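Local structure of DNA repair and telomere maintenance protein nbs1 (Schizosaccharomyces pombe, 3HUF) at residues Met1-Asp9 with Gly13-Gly21. The protein acts as the adaptor subunit of the MRN complex in DNA double-strand break repair and telomere maintenance, its N-terminal FHA and BRCT domains binding phosphorylated proteins. Residues are numbered along the deposited sequence; the frame is centred on the assembly and turned at random.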
# COMPACT_ATOMS: atom_id res chain seq x y z
N MET A 1 -5.21 -1.58 -6.26
CA MET A 1 -5.47 -2.03 -7.66
C MET A 1 -6.97 -2.23 -7.85
O MET A 1 -7.71 -2.35 -6.88
CB MET A 1 -4.70 -3.32 -7.93
CG MET A 1 -3.17 -3.12 -7.97
SD MET A 1 -2.50 -4.57 -8.76
CE MET A 1 -3.78 -4.57 -9.98
N TRP A 2 -7.40 -2.26 -9.11
CA TRP A 2 -8.81 -2.42 -9.45
C TRP A 2 -9.12 -3.90 -9.59
O TRP A 2 -8.33 -4.65 -10.15
CB TRP A 2 -9.16 -1.71 -10.77
CG TRP A 2 -9.50 -0.25 -10.61
CD1 TRP A 2 -8.74 0.84 -11.01
CD2 TRP A 2 -10.67 0.28 -10.00
NE1 TRP A 2 -9.38 2.01 -10.66
CE2 TRP A 2 -10.57 1.69 -10.04
CE3 TRP A 2 -11.81 -0.30 -9.42
CZ2 TRP A 2 -11.57 2.53 -9.53
CZ3 TRP A 2 -12.81 0.55 -8.90
CH2 TRP A 2 -12.68 1.93 -8.97
N ILE A 3 -10.28 -4.29 -9.07
CA ILE A 3 -10.78 -5.66 -9.18
C ILE A 3 -12.24 -5.61 -9.61
O ILE A 3 -12.96 -4.69 -9.20
CB ILE A 3 -10.72 -6.38 -7.84
CG1 ILE A 3 -9.28 -6.38 -7.29
CG2 ILE A 3 -11.27 -7.80 -7.96
CD1 ILE A 3 -9.18 -5.45 -6.09
N ILE A 4 -12.67 -6.56 -10.45
CA ILE A 4 -14.11 -6.75 -10.73
C ILE A 4 -14.61 -8.15 -10.36
O ILE A 4 -13.89 -9.13 -10.46
CB ILE A 4 -14.50 -6.44 -12.21
CG1 ILE A 4 -13.74 -7.34 -13.18
CG2 ILE A 4 -14.27 -4.97 -12.51
CD1 ILE A 4 -14.28 -7.34 -14.60
N GLU A 5 -15.85 -8.21 -9.91
CA GLU A 5 -16.54 -9.46 -9.71
C GLU A 5 -18.02 -9.17 -9.91
O GLU A 5 -18.41 -8.00 -10.03
CB GLU A 5 -16.26 -10.05 -8.32
CG GLU A 5 -16.58 -9.14 -7.17
CD GLU A 5 -16.36 -9.80 -5.81
OE1 GLU A 5 -15.81 -10.93 -5.77
OE2 GLU A 5 -16.74 -9.20 -4.78
N ALA A 6 -18.85 -10.21 -9.95
CA ALA A 6 -20.29 -10.04 -10.14
C ALA A 6 -21.06 -11.11 -9.41
O ALA A 6 -20.49 -12.14 -9.02
CB ALA A 6 -20.63 -10.08 -11.60
N GLU A 7 -22.35 -10.85 -9.22
CA GLU A 7 -23.28 -11.83 -8.68
C GLU A 7 -23.86 -12.55 -9.88
O GLU A 7 -23.66 -12.12 -11.03
CB GLU A 7 -24.39 -11.15 -7.88
CG GLU A 7 -24.92 -11.97 -6.71
CD GLU A 7 -24.43 -11.46 -5.36
OE1 GLU A 7 -24.74 -10.29 -5.04
OE2 GLU A 7 -23.77 -12.24 -4.62
N GLY A 8 -24.59 -13.63 -9.64
CA GLY A 8 -24.98 -14.52 -10.72
C GLY A 8 -23.69 -15.11 -11.27
O GLY A 8 -22.59 -14.96 -10.67
N ASP A 9 -23.78 -15.74 -12.42
CA ASP A 9 -22.62 -16.42 -12.97
C ASP A 9 -22.12 -15.67 -14.20
O ASP A 9 -21.49 -16.25 -15.09
CB ASP A 9 -23.02 -17.86 -13.33
CG ASP A 9 -21.96 -18.87 -12.95
OD1 ASP A 9 -21.86 -19.89 -13.67
OD2 ASP A 9 -21.23 -18.66 -11.94
N GLY A 13 -18.42 -16.79 -12.05
CA GLY A 13 -18.11 -16.96 -10.62
C GLY A 13 -16.69 -16.57 -10.23
O GLY A 13 -16.23 -16.88 -9.12
N LYS A 14 -16.00 -15.90 -11.15
CA LYS A 14 -14.62 -15.48 -10.94
C LYS A 14 -14.52 -13.97 -10.76
O LYS A 14 -15.37 -13.22 -11.24
CB LYS A 14 -13.77 -15.95 -12.11
CG LYS A 14 -13.68 -17.46 -12.15
CD LYS A 14 -12.84 -17.98 -13.27
CE LYS A 14 -12.27 -19.36 -12.88
NZ LYS A 14 -13.15 -20.17 -11.95
N SER A 15 -13.48 -13.54 -10.04
CA SER A 15 -13.11 -12.11 -9.99
C SER A 15 -11.90 -11.87 -10.87
O SER A 15 -11.29 -12.81 -11.38
CB SER A 15 -12.85 -11.64 -8.57
OG SER A 15 -11.71 -12.28 -8.02
N ARG A 16 -11.57 -10.61 -11.11
CA ARG A 16 -10.42 -10.33 -11.96
C ARG A 16 -9.77 -9.01 -11.61
O ARG A 16 -10.44 -8.00 -11.47
CB ARG A 16 -10.83 -10.34 -13.44
CG ARG A 16 -9.69 -9.93 -14.35
CD ARG A 16 -9.92 -10.31 -15.77
NE ARG A 16 -8.83 -9.83 -16.60
CZ ARG A 16 -8.83 -9.89 -17.93
NH1 ARG A 16 -9.87 -10.42 -18.58
NH2 ARG A 16 -7.78 -9.43 -18.61
N ILE A 17 -8.44 -9.03 -11.49
CA ILE A 17 -7.67 -7.81 -11.30
C ILE A 17 -7.45 -7.08 -12.65
O ILE A 17 -6.94 -7.66 -13.60
CB ILE A 17 -6.31 -8.12 -10.67
CG1 ILE A 17 -6.51 -8.74 -9.29
CG2 ILE A 17 -5.53 -6.86 -10.48
CD1 ILE A 17 -5.21 -9.31 -8.77
N LEU A 18 -7.85 -5.82 -12.72
CA LEU A 18 -7.74 -5.05 -13.94
C LEU A 18 -6.58 -4.07 -13.84
O LEU A 18 -6.55 -3.22 -12.98
CB LEU A 18 -9.06 -4.28 -14.22
CG LEU A 18 -10.32 -5.13 -14.41
CD1 LEU A 18 -11.52 -4.22 -14.84
CD2 LEU A 18 -10.09 -6.28 -15.43
N PHE A 19 -5.63 -4.17 -14.74
CA PHE A 19 -4.51 -3.26 -14.76
C PHE A 19 -4.84 -2.07 -15.67
O PHE A 19 -5.76 -2.15 -16.47
CB PHE A 19 -3.28 -4.01 -15.26
CG PHE A 19 -3.02 -5.29 -14.54
CD1 PHE A 19 -3.00 -6.50 -15.23
CD2 PHE A 19 -2.79 -5.30 -13.18
CE1 PHE A 19 -2.75 -7.70 -14.56
CE2 PHE A 19 -2.54 -6.48 -12.51
CZ PHE A 19 -2.53 -7.69 -13.20
N PRO A 20 -4.12 -0.94 -15.49
CA PRO A 20 -4.12 0.15 -16.45
C PRO A 20 -4.04 -0.34 -17.90
O PRO A 20 -3.20 -1.18 -18.23
CB PRO A 20 -2.86 0.92 -16.07
CG PRO A 20 -2.87 0.81 -14.53
CD PRO A 20 -3.31 -0.61 -14.30
N GLY A 21 -4.91 0.22 -18.74
CA GLY A 21 -4.99 -0.13 -20.15
C GLY A 21 -6.47 -0.21 -20.49
O GLY A 21 -7.32 0.29 -19.74
O HOH W 1 -17.81 -12.86 -10.38
O HOH W 2 -19.84 -14.33 -11.95
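The carbonyl oxygen of I4 takes the amide of R16, N to O 2.8 Å, with the donor in the carbonyl plane, and the CA of S15 adds a C-H...O contact to the same oxygen. In return I4 N gives its hydrogen to R16 O, also at 2.8 Å, so the two residues form a hydrogen-bonded pair in the antiparallel beta hairpin that opens the FHA domain. Strand 16-18 is an outermost strand of its sheet within this chain, though the backbone of I17 also bonds I192; the other edge of strand 2-6 is bonded to strand 109-113. In the remaining direct bond, L18 N to W2 O (2.9 Å), the donor sits above the carbonyl plane.

Toward the turn the strands diverge, and water takes over. One molecule accepts from A6 N and donates to K14 O, while a second accepts from G13 N (2.8 Å) and donates to G8 O.

I4 and L18 share one face of the hairpin. CG1 of I4 stands between its own backbone N and carbonyl carbon (chi1 60°), and CG2, placed beside the N, meets CD1 of L18 at 3.7 Å; the two side chains cross at about a right angle, with I36 of strand 35-37 touching both. R16 extends from this face, its guanidinium bonded to the carbonyls of D32 and H35, and the W2 indole, bonded through NE1 to C66 O, turns away from the hairpin.

I3 and I17 lie side by side on the opposite face, pointing the same way, with their CG1 atoms 4.2 Å apart. At the N-terminus M1 makes a Met-aromatic contact with F19: its chain runs extended from CB to SD (chi2 -163°), and SD sits at the ring's edge, 5.5 Å from the centroid.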